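PDB 7C2A: SGNH-hydrolase family esterase from Altererythrobacter indicus, which hydrolyses ester bonds as an esterase of the SGNH-hydrolase family, and probably has lysophospholipase activity as its relatives do. Local coordinates for residues Y19-D22 with K23-Y27; T33-R36 with S37-I40; L58-I61 with K62-D66; L122-K125 with Y126-F130. One frame throughout, in Å; residues are numbered along the deposited sequence. Where two conformers were deposited one is given.

Interaction 1: residues Y19-D22 with K23-Y27; sequences YGLD and KGESY
A type II beta turn from Asp22 to Glu25, closed by the side chain of its own last residue, forms a surface contact in the loop that joins helix 14-17 to helix 27-35. The backbone closes it first: Glu25 N donates to Asp22 O at 3.1 Å. The glutamate then reaches back along the chain, and its OE1 accepts from Asp22 N at 2.8 Å, met 44° out of the carboxylate plane. With CG anti to the carbonyl carbon (chi1 -64°) and the chain extended beyond it, Glu25 reaches Asp22 N. Gly24 suits the third place of the turn, since its positive phi would jam a CB against the carbonyl before it. Leu21 crosses the glutamate stem, its CB 3.7 Å from Glu25 OE1 and its CD1 3.6 Å from Glu25 O. Were Glu25 replaced by alanine, Asp22 N would probably lose its carboxylate mate and the turn would be tied by its backbone bond alone. Asp22 and Glu25 lie side by side, and the like-charged Asp22 OD2 and Glu25 OE1 stand 4.3 Å apart. One water eases this, donating to Asp22 OD2 at 2.5 Å and to Glu25 OE2 at 2.7 Å. Two acids so close would probably raise each other's proton affinity, an effect that the water and the Asp22 N-H should partly offset.

Interaction 2: residues T33-R36 with S37-I40; sequences TALR and SHGI
Leu35 O is gripped by two backbone donors, His38 N at 2.8 Å and Ile40 N at 3.1 Å, which reach it from opposite faces of its carbonyl plane. The bond from Ile40 N, together with the one from Gly39 N to Arg36 O (3.1 Å), defines a Schellman motif, the classic way of ending a helix. Gly39 is its C-prime residue: the chain turns there with positive phi (76°), a conformation that glycine takes easily and most other residues resist. One residue earlier than the His38 bond, Ser37 N donates to Ala34 O at 3.0 Å.

The side chains follow this wrapping. Ile40, beta-branched and suited to an extended backbone, folds back so that its CB lies 4.1 Å from Leu35 CB, an apolar pairing across the helix end. Arg36 runs extended from CG to NE back along the helix, and its guanidinium receives Thr33 CG2 over the centre of one face, so the threonine methyl and the arginine pack near the end of the helix. His38 places CG anti to its carbonyl carbon (chi1 -60°), which brings CD2 to 3.4 Å from Ala34 O, with that oxygen at the ring edge and in its plane. The ring's ND1 is a ligand of a bound cadmium ion, a role that the imidazole nitrogen suits well.

All this lies at the surface, the centre of the contact about 23 Å from the centre of the chain, where helix 27-35 gives way to the short loop leading into strand 42-48, an outermost strand of the parallel sheet.

Interaction 3: residues L58-I61 with K62-D66; sequences LQRI and KFVLD
Helix 54-66, one of the helices packed against the parallel sheet of this SGNH-hydrolase fold, is kinked where residues 58-61 meet 62-66, and water mends the break. Lys62 N and Phe63 N do not make the usual helical bonds to Leu58 O and Gln59 O. Instead, a water donates to Leu58 O at 2.8 Å and accepts from Lys62 N at 3.0 Å. A second water does the same for the next pair, between Gln59 O and Phe63 N, with its bond from Phe63 N at 2.8 Å. Direct helical pairing resumes immediately: Val64 N donates to Arg60 O at 2.9 Å, and Leu65 N donates to Ile61 O at 3.0 Å.

The charged side chains are satisfied beyond these residues. Arg60 takes the cramped first torsion, with CG between its backbone N and carbonyl carbon (chi1 68°), and then runs out extended. Its NE forms a salt bridge with Asp52 and its NH1 a hydrogen bond with Ala47 O, a double use for which a guanidinium is well made. In the conformer described, Lys62 NZ pairs with Glu103 of helix 90-106, and Asp66 pairs with Arg107.

Between these charged groups, the branched apolar residues fill the side facing the protein: Ile61 and Val64 touch Phe11 of strand 6-12, while Leu65 rests on Leu9. Ile61 and Leu65, both buried, lie side by side and point the same way, with Ile61 CG1 3.9 Å from Leu65 CD1. Val64 CG2 comes obliquely to the arginine, 3.8 Å from Arg60 NH1.

Interaction 4: residues L122-K125 with Y126-F130; sequences LGAK and YQREF
Leu122 sets a methyl over the face of the Tyr126 ring where helix 124-131 begins. In the conformer described, Leu122 CD2 stands 3.9 Å from the ring centroid and 6° off the normal, a CH-pi contact, while Leu122 CB touches Tyr126 CD1 at 3.8 Å. The tyrosine turns CG away from its own backbone N (chi1 -178°), which swings the ring back against the leucine. An unusual chi2 of 111° in Leu122 goes with CD2 over the face and the other methyl, CD1, near the CD1-CE1 edge of the ring. Beyond the ring, Tyr126 OH bonds to Leu88 O, and the side chain also rests on Leu84 and Pro90. A phenylalanine in place of Tyr126 would probably leave Leu88 O without its hydroxyl mate.

Gly123 is the N-cap, its backbone angles calling for glycine, and its carbonyl takes Gln127 N at 2.9 Å. Gln127 bends at chi2, and its NE2 bonds to Asp131 one turn on. Arg128 bends at chi3, folding its guanidinium back so that Ala124 O sits 3.4 Å above one face, offset toward the rim. That oxygen accepts from Arg128 N at 2.9 Å. A water accepts from Tyr126 N and donates to Leu122 O at 2.7 Å, so it meets both groups at the helix start, where amides have no preceding turn to pair with.

Overall arrangement
All four contacts are local, but their settings differ. Interactions 1 and 2 bracket helix 27-35, before its start and at its end, yet their centres lie 19 Å apart and they do not touch; both are surface contacts built largely on polar backbone bonds, one with a carboxylate added, the other with a metal-bound histidine. Interaction 3 is partly buried, lies within a helix and leans on strand 6-12, so apolar packing is joined by charged pairings with other parts of the fold. Interaction 4, again at the surface, opens a helix with an aromatic contact. Interactions 3 and 4 both reach helix 90-106, although their nearest atoms are about 14 Å apart. Bridging waters serve interactions 1, 3 and 4.

Interaction 1: residues Y19-D22 with K23-Y27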
loop_
_atom_site.group_PDB
_atom_site.type_symbol
_atom_site.label_atom_id
_atom_site.label_comp_id
_atom_site.label_asym_id
_atom_site.label_seq_id
_atom_site.Cartn_x
_atom_site.Cartn_y
_atom_site.Cartn_z
ATOM N N TYR A 19 -9.930 2.869 -0.723
ATOM C CA TYR A 19 -10.587 3.182 0.539
ATOM C C TYR A 19 -11.024 4.643 0.570
ATOM O O TYR A 19 -10.236 5.549 0.281
ATOM C CB TYR A 19 -9.638 2.892 1.702
ATOM C CG TYR A 19 -10.133 3.452 3.015
ATOM C CD1 TYR A 19 -11.071 2.766 3.772
ATOM C CD2 TYR A 19 -9.674 4.673 3.488
ATOM C CE1 TYR A 19 -11.534 3.278 4.966
ATOM C CE2 TYR A 19 -10.133 5.195 4.674
ATOM C CZ TYR A 19 -11.060 4.493 5.413
ATOM O OH TYR A 19 -11.514 5.012 6.606
ATOM N N GLY A 20 -12.290 4.865 0.931
ATOM C CA GLY A 20 -12.844 6.198 1.029
ATOM C C GLY A 20 -13.293 6.799 -0.280
ATOM O O GLY A 20 -13.772 7.941 -0.286
ATOM N N LEU A 21 -13.172 6.075 -1.383
ATOM C CA LEU A 21 -13.502 6.599 -2.699
ATOM C C LEU A 21 -14.748 5.920 -3.250
ATOM O O LEU A 21 -15.172 4.859 -2.781
ATOM C CB LEU A 21 -12.336 6.405 -3.673
ATOM C CG LEU A 21 -11.021 7.030 -3.221
ATOM C CD1 LEU A 21 -9.921 6.700 -4.206
ATOM C CD2 LEU A 21 -11.177 8.539 -3.054
ATOM N N ASP A 22 -15.335 6.557 -4.257
ATOM C CA ASP A 22 -16.516 6.012 -4.895
ATOM C C ASP A 22 -16.116 5.030 -5.990
ATOM O O ASP A 22 -14.934 4.854 -6.307
ATOM C CB ASP A 22 -17.386 7.136 -5.460
ATOM C CG ASP A 22 -18.052 7.959 -4.372
ATOM O OD1 ASP A 22 -18.181 7.459 -3.234
ATOM O OD2 ASP A 22 -18.447 9.109 -4.657
ATOM N N LYS A 23 -17.128 4.380 -6.563
ATOM C CA LYS A 23 -16.895 3.379 -7.593
ATOM C C LYS A 23 -16.157 3.993 -8.773
ATOM O O LYS A 23 -16.510 5.072 -9.252
ATOM C CB LYS A 23 -18.236 2.802 -8.061
ATOM C CG LYS A 23 -18.155 1.370 -8.560
ATOM C CD LYS A 23 -19.314 0.529 -8.028
ATOM C CE LYS A 23 -20.605 1.338 -7.912
ATOM N NZ LYS A 23 -21.691 0.569 -7.234
ATOM N N GLY A 24 -15.113 3.308 -9.227
ATOM C CA GLY A 24 -14.355 3.749 -10.373
ATOM C C GLY A 24 -13.285 4.777 -10.086
ATOM O O GLY A 24 -12.572 5.173 -11.014
ATOM N N GLU A 25 -13.142 5.214 -8.837
ATOM C CA GLU A 25 -12.147 6.217 -8.487
ATOM C C GLU A 25 -10.842 5.632 -7.959
ATOM O O GLU A 25 -9.885 6.386 -7.771
ATOM C CB GLU A 25 -12.717 7.197 -7.457
ATOM C CG GLU A 25 -13.897 8.018 -7.975
ATOM C CD GLU A 25 -14.454 8.978 -6.940
ATOM O OE1 GLU A 25 -14.314 8.709 -5.731
ATOM O OE2 GLU A 25 -15.033 10.009 -7.339
ATOM N N SER A 26 -10.768 4.323 -7.731
ATOM C CA SER A 26 -9.549 3.744 -7.182
ATOM C C SER A 26 -8.414 3.821 -8.191
ATOM O O SER A 26 -8.619 3.955 -9.401
ATOM C CB SER A 26 -9.766 2.276 -6.809
ATOM O OG SER A 26 -9.863 1.454 -7.962
ATOM N N TYR A 27 -7.197 3.728 -7.665
ATOM C CA TYR A 27 -6.005 3.726 -8.508
ATOM C C TYR A 27 -6.049 2.675 -9.612
ATOM O O TYR A 27 -5.765 3.024 -10.769
ATOM C CB TYR A 27 -4.736 3.678 -7.640
ATOM C CG TYR A 27 -3.476 3.536 -8.452
ATOM C CD1 TYR A 27 -2.976 2.285 -8.784
ATOM C CD2 TYR A 27 -2.792 4.652 -8.898
ATOM C CE1 TYR A 27 -1.845 2.153 -9.534
ATOM C CE2 TYR A 27 -1.655 4.523 -9.654
ATOM C CZ TYR A 27 -1.178 3.269 -9.971
ATOM O OH TYR A 27 -0.046 3.078 -10.721
HETATM O O HOH W 1 -17.356 10.742 -6.217
#

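Interaction 2: residues T33-R36 with S37-I40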
loop_
_atom_site.group_PDB
_atom_site.type_symbol
_atom_site.label_atom_id
_atom_site.label_comp_id
_atom_site.label_asym_id
_atom_site.label_seq_id
_atom_site.Cartn_x
_atom_site.Cartn_y
_atom_site.Cartn_z
ATOM N N THR A 33 -7.977 3.134 -17.243
ATOM C CA THR A 33 -8.386 4.121 -18.235
ATOM C C THR A 33 -7.184 4.854 -18.816
ATOM O O THR A 33 -7.104 5.059 -20.036
ATOM C CB THR A 33 -9.365 5.106 -17.603
ATOM O OG1 THR A 33 -10.524 4.400 -17.157
ATOM C CG2 THR A 33 -9.781 6.169 -18.610
ATOM N N ALA A 34 -6.228 5.234 -17.966
ATOM C CA ALA A 34 -5.069 5.994 -18.427
ATOM C C ALA A 34 -4.198 5.196 -19.389
ATOM O O ALA A 34 -3.589 5.774 -20.298
ATOM C CB ALA A 34 -4.242 6.449 -17.226
ATOM N N LEU A 35 -4.143 3.875 -19.231
ATOM C CA LEU A 35 -3.321 3.077 -20.126
ATOM C C LEU A 35 -3.804 3.132 -21.572
ATOM O O LEU A 35 -3.006 2.876 -22.477
ATOM C CB LEU A 35 -3.228 1.641 -19.618
ATOM C CG LEU A 35 -2.343 1.463 -18.377
ATOM C CD1 LEU A 35 -2.450 0.051 -17.840
ATOM C CD2 LEU A 35 -0.885 1.807 -18.642
ATOM N N ARG A 36 -5.083 3.454 -21.802
ATOM C CA ARG A 36 -5.556 3.641 -23.176
ATOM C C ARG A 36 -4.709 4.664 -23.917
ATOM O O ARG A 36 -4.484 4.528 -25.126
ATOM C CB ARG A 36 -7.015 4.094 -23.185
ATOM C CG ARG A 36 -8.025 3.079 -22.682
ATOM C CD ARG A 36 -9.416 3.707 -22.676
ATOM N NE ARG A 36 -10.307 3.098 -21.696
ATOM C CZ ARG A 36 -11.472 3.622 -21.329
ATOM N NH1 ARG A 36 -11.882 4.766 -21.860
ATOM N NH2 ARG A 36 -12.227 3.003 -20.430
ATOM N N SER A 37 -4.214 5.679 -23.208
ATOM C CA SER A 37 -3.401 6.731 -23.807
ATOM C C SER A 37 -1.983 6.270 -24.083
ATOM O O SER A 37 -1.206 7.029 -24.682
ATOM C CB SER A 37 -3.386 7.959 -22.895
ATOM O OG SER A 37 -4.681 8.533 -22.809
ATOM N N HIS A 38 -1.628 5.063 -23.648
ATOM C CA HIS A 38 -0.367 4.431 -23.996
ATOM C C HIS A 38 -0.561 3.336 -25.028
ATOM O O HIS A 38 0.328 2.496 -25.200
ATOM C CB HIS A 38 0.303 3.864 -22.742
ATOM C CG HIS A 38 0.599 4.897 -21.703
ATOM N ND1 HIS A 38 1.877 5.334 -21.437
ATOM C CD2 HIS A 38 -0.216 5.606 -20.886
ATOM C CE1 HIS A 38 1.841 6.248 -20.486
ATOM N NE2 HIS A 38 0.583 6.438 -20.137
ATOM N N GLY A 39 -1.718 3.305 -25.686
ATOM C CA GLY A 39 -2.006 2.274 -26.662
ATOM C C GLY A 39 -2.352 0.921 -26.084
ATOM O O GLY A 39 -2.235 -0.083 -26.789
ATOM N N ILE A 40 -2.795 0.858 -24.827
ATOM C CA ILE A 40 -3.015 -0.402 -24.121
ATOM C C ILE A 40 -4.465 -0.481 -23.678
ATOM O O ILE A 40 -4.961 0.418 -22.993
ATOM C CB ILE A 40 -2.088 -0.523 -22.895
ATOM C CG1 ILE A 40 -0.634 -0.612 -23.339
ATOM C CG2 ILE A 40 -2.482 -1.725 -22.024
ATOM C CD1 ILE A 40 0.366 -0.289 -22.240
#

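Interaction 3: residues L58-I61 with K62-D66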
loop_
_atom_site.group_PDB
_atom_site.type_symbol
_atom_site.label_atom_id
_atom_site.label_comp_id
_atom_site.label_asym_id
_atom_site.label_seq_id
_atom_site.Cartn_x
_atom_site.Cartn_y
_atom_site.Cartn_z
ATOM N N LEU A 58 1.047 -12.304 1.588
ATOM C CA LEU A 58 1.676 -13.604 1.376
ATOM C C LEU A 58 0.686 -14.741 1.594
ATOM O O LEU A 58 0.711 -15.740 0.874
ATOM C CB LEU A 58 2.887 -13.737 2.295
ATOM C CG LEU A 58 3.655 -15.056 2.258
ATOM C CD1 LEU A 58 4.181 -15.353 0.864
ATOM C CD2 LEU A 58 4.785 -15.015 3.271
ATOM N N GLN A 59 -0.202 -14.589 2.573
ATOM C CA GLN A 59 -1.168 -15.637 2.870
ATOM C C GLN A 59 -2.124 -15.887 1.710
ATOM O O GLN A 59 -2.608 -17.015 1.543
ATOM C CB GLN A 59 -1.955 -15.263 4.117
ATOM C CG GLN A 59 -2.805 -16.402 4.661
ATOM C CD GLN A 59 -1.951 -17.497 5.273
ATOM O OE1 GLN A 59 -0.955 -17.216 5.939
ATOM N NE2 GLN A 59 -2.329 -18.747 5.051
ATOM N N ARG A 60 -2.403 -14.870 0.892
ATOM C CA ARG A 60 -3.423 -14.971 -0.146
ATOM C C ARG A 60 -2.890 -14.963 -1.569
ATOM O O ARG A 60 -3.687 -15.150 -2.492
ATOM C CB ARG A 60 -4.531 -13.914 0.015
ATOM C CG ARG A 60 -4.076 -12.496 -0.235
ATOM C CD ARG A 60 -5.252 -11.502 -0.217
ATOM N NE ARG A 60 -4.730 -10.136 -0.212
ATOM C CZ ARG A 60 -4.804 -9.278 -1.228
ATOM N NH1 ARG A 60 -5.456 -9.599 -2.335
ATOM N NH2 ARG A 60 -4.236 -8.086 -1.126
ATOM N N ILE A 61 -1.587 -14.770 -1.794
ATOM C CA ILE A 61 -1.121 -14.588 -3.170
ATOM C C ILE A 61 -1.436 -15.804 -4.043
ATOM O O ILE A 61 -1.888 -15.657 -5.183
ATOM C CB ILE A 61 0.357 -14.154 -3.236
ATOM C CG1 ILE A 61 0.783 -13.936 -4.698
ATOM C CG2 ILE A 61 1.285 -15.178 -2.570
ATOM C CD1 ILE A 61 0.068 -12.791 -5.437
ATOM N N LYS A 62 -1.196 -17.016 -3.536
ATOM C CA LYS A 62 -1.490 -18.207 -4.332
ATOM C C LYS A 62 -2.975 -18.298 -4.663
ATOM O O LYS A 62 -3.352 -18.578 -5.806
ATOM C CB LYS A 62 -1.040 -19.468 -3.590
ATOM C CG LYS A 62 0.444 -19.793 -3.700
ATOM C CD LYS A 62 0.766 -21.063 -2.905
ATOM C CE LYS A 62 2.246 -21.425 -2.956
ATOM N NZ LYS A 62 2.665 -21.929 -4.289
ATOM N N PHE A 63 -3.831 -18.066 -3.670
ATOM C CA PHE A 63 -5.270 -18.136 -3.897
ATOM C C PHE A 63 -5.712 -17.112 -4.932
ATOM O O PHE A 63 -6.519 -17.415 -5.817
ATOM C CB PHE A 63 -6.003 -17.887 -2.577
ATOM C CG PHE A 63 -7.500 -17.885 -2.709
ATOM C CD1 PHE A 63 -8.204 -19.078 -2.676
ATOM C CD2 PHE A 63 -8.207 -16.708 -2.876
ATOM C CE1 PHE A 63 -9.575 -19.098 -2.795
ATOM C CE2 PHE A 63 -9.590 -16.728 -2.998
ATOM C CZ PHE A 63 -10.271 -17.927 -2.963
ATOM N N VAL A 64 -5.207 -15.883 -4.825
ATOM C CA VAL A 64 -5.577 -14.837 -5.777
ATOM C C VAL A 64 -5.165 -15.233 -7.188
ATOM O O VAL A 64 -5.943 -15.095 -8.139
ATOM C CB VAL A 64 -4.982 -13.482 -5.341
ATOM C CG1 VAL A 64 -5.104 -12.457 -6.452
ATOM C CG2 VAL A 64 -5.679 -12.986 -4.087
ATOM N N LEU A 65 -3.955 -15.752 -7.346
ATOM C CA LEU A 65 -3.503 -16.173 -8.670
ATOM C C LEU A 65 -4.311 -17.359 -9.188
ATOM O O LEU A 65 -4.724 -17.378 -10.356
ATOM C CB LEU A 65 -2.020 -16.515 -8.618
ATOM C CG LEU A 65 -1.120 -15.300 -8.396
ATOM C CD1 LEU A 65 0.287 -15.744 -8.064
ATOM C CD2 LEU A 65 -1.120 -14.379 -9.628
ATOM N N ASP A 66 -4.558 -18.353 -8.332
ATOM C CA ASP A 66 -5.323 -19.531 -8.732
ATOM C C ASP A 66 -6.773 -19.195 -9.032
ATOM O O ASP A 66 -7.449 -19.979 -9.709
ATOM C CB ASP A 66 -5.281 -20.586 -7.619
ATOM C CG ASP A 66 -3.919 -21.228 -7.449
ATOM O OD1 ASP A 66 -3.038 -21.075 -8.317
ATOM O OD2 ASP A 66 -3.734 -21.911 -6.420
HETATM O O HOH W 2 -0.297 -17.771 -0.800
HETATM O O HOH W 3 -3.105 -18.441 -0.940
#

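Interaction 4: residues L122-K125 with Y126-F130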
loop_
_atom_site.group_PDB
_atom_site.type_symbol
_atom_site.label_atom_id
_atom_site.label_comp_id
_atom_site.label_asym_id
_atom_site.label_seq_id
_atom_site.Cartn_x
_atom_site.Cartn_y
_atom_site.Cartn_z
ATOM N N LEU A 122 8.467 6.935 13.371
ATOM C CA LEU A 122 9.156 5.808 13.989
ATOM C C LEU A 122 10.645 6.056 14.191
ATOM O O LEU A 122 11.294 5.266 14.888
ATOM C CB LEU A 122 8.949 4.524 13.181
ATOM C CG LEU A 122 7.505 4.131 12.873
ATOM C CD1 LEU A 122 7.229 4.296 11.390
ATOM C CD2 LEU A 122 7.240 2.710 13.320
ATOM N N GLY A 123 11.190 7.090 13.627
ATOM C CA GLY A 123 12.627 7.365 13.826
ATOM C C GLY A 123 13.465 7.045 12.601
ATOM O O GLY A 123 13.039 6.223 11.786
ATOM N N ALA A 124 14.651 7.644 12.512
ATOM C CA ALA A 124 15.534 7.464 11.338
ATOM C C ALA A 124 16.011 6.012 11.211
ATOM O O ALA A 124 16.134 5.532 10.088
ATOM C CB ALA A 124 16.704 8.412 11.435
ATOM N N LYS A 125 16.297 5.349 12.327
ATOM C CA LYS A 125 16.809 3.956 12.238
ATOM C C LYS A 125 15.762 3.065 11.559
ATOM O O LYS A 125 16.105 2.346 10.623
ATOM C CB LYS A 125 17.163 3.430 13.629
ATOM C CG LYS A 125 17.716 2.012 13.638
ATOM C CD LYS A 125 18.258 1.633 14.995
ATOM C CE LYS A 125 18.742 0.202 15.070
ATOM N NZ LYS A 125 19.362 -0.079 16.387
ATOM N N TYR A 126 14.526 3.118 12.043
ATOM C CA TYR A 126 13.449 2.300 11.436
ATOM C C TYR A 126 13.191 2.763 9.996
ATOM O O TYR A 126 13.076 1.925 9.101
ATOM C CB TYR A 126 12.173 2.446 12.264
ATOM C CG TYR A 126 11.018 1.616 11.774
ATOM C CD1 TYR A 126 10.295 1.984 10.652
ATOM C CD2 TYR A 126 10.649 0.461 12.438
ATOM C CE1 TYR A 126 9.240 1.210 10.196
ATOM C CE2 TYR A 126 9.593 -0.321 12.003
ATOM C CZ TYR A 126 8.883 0.063 10.879
ATOM O OH TYR A 126 7.828 -0.673 10.424
ATOM N N GLN A 127 13.102 4.078 9.794
ATOM C CA GLN A 127 12.765 4.624 8.452
ATOM C C GLN A 127 13.801 4.183 7.411
ATOM O O GLN A 127 13.406 3.731 6.343
ATOM C CB GLN A 127 12.601 6.140 8.528
ATOM C CG GLN A 127 12.643 6.815 7.166
ATOM C CD GLN A 127 14.049 7.236 6.825
ATOM O OE1 GLN A 127 14.785 7.735 7.669
ATOM N NE2 GLN A 127 14.433 7.026 5.580
ATOM N N ARG A 128 15.087 4.295 7.723
ATOM C CA ARG A 128 16.109 3.890 6.723
ATOM C C ARG A 128 15.978 2.392 6.433
ATOM O O ARG A 128 16.068 2.000 5.268
ATOM C CB ARG A 128 17.515 4.191 7.246
ATOM C CG ARG A 128 17.901 5.662 7.185
ATOM C CD ARG A 128 19.326 5.832 7.676
ATOM N NE ARG A 128 19.480 5.457 9.074
ATOM C CZ ARG A 128 19.881 6.282 10.024
ATOM N NH1 ARG A 128 20.165 7.537 9.726
ATOM N NH2 ARG A 128 19.987 5.854 11.267
ATOM N N GLU A 129 15.778 1.588 7.475
ATOM C CA GLU A 129 15.674 0.118 7.288
ATOM C C GLU A 129 14.439 -0.217 6.444
ATOM O O GLU A 129 14.557 -0.991 5.496
ATOM C CB GLU A 129 15.603 -0.592 8.641
ATOM C CG GLU A 129 15.782 -2.095 8.516
ATOM C CD GLU A 129 15.511 -2.916 9.764
ATOM O OE1 GLU A 129 15.361 -2.334 10.849
ATOM O OE2 GLU A 129 15.449 -4.141 9.631
ATOM N N PHE A 130 13.308 0.406 6.758
ATOM C CA PHE A 130 12.071 0.096 6.006
ATOM C C PHE A 130 12.198 0.551 4.550
ATOM O O PHE A 130 11.900 -0.232 3.641
ATOM C CB PHE A 130 10.884 0.795 6.666
ATOM C CG PHE A 130 9.606 0.605 5.898
ATOM C CD1 PHE A 130 8.837 -0.524 6.100
ATOM C CD2 PHE A 130 9.203 1.528 4.944
ATOM C CE1 PHE A 130 7.668 -0.717 5.385
ATOM C CE2 PHE A 130 8.032 1.334 4.230
ATOM C CZ PHE A 130 7.266 0.214 4.455
HETATM O O HOH W 4 13.874 4.407 14.548
#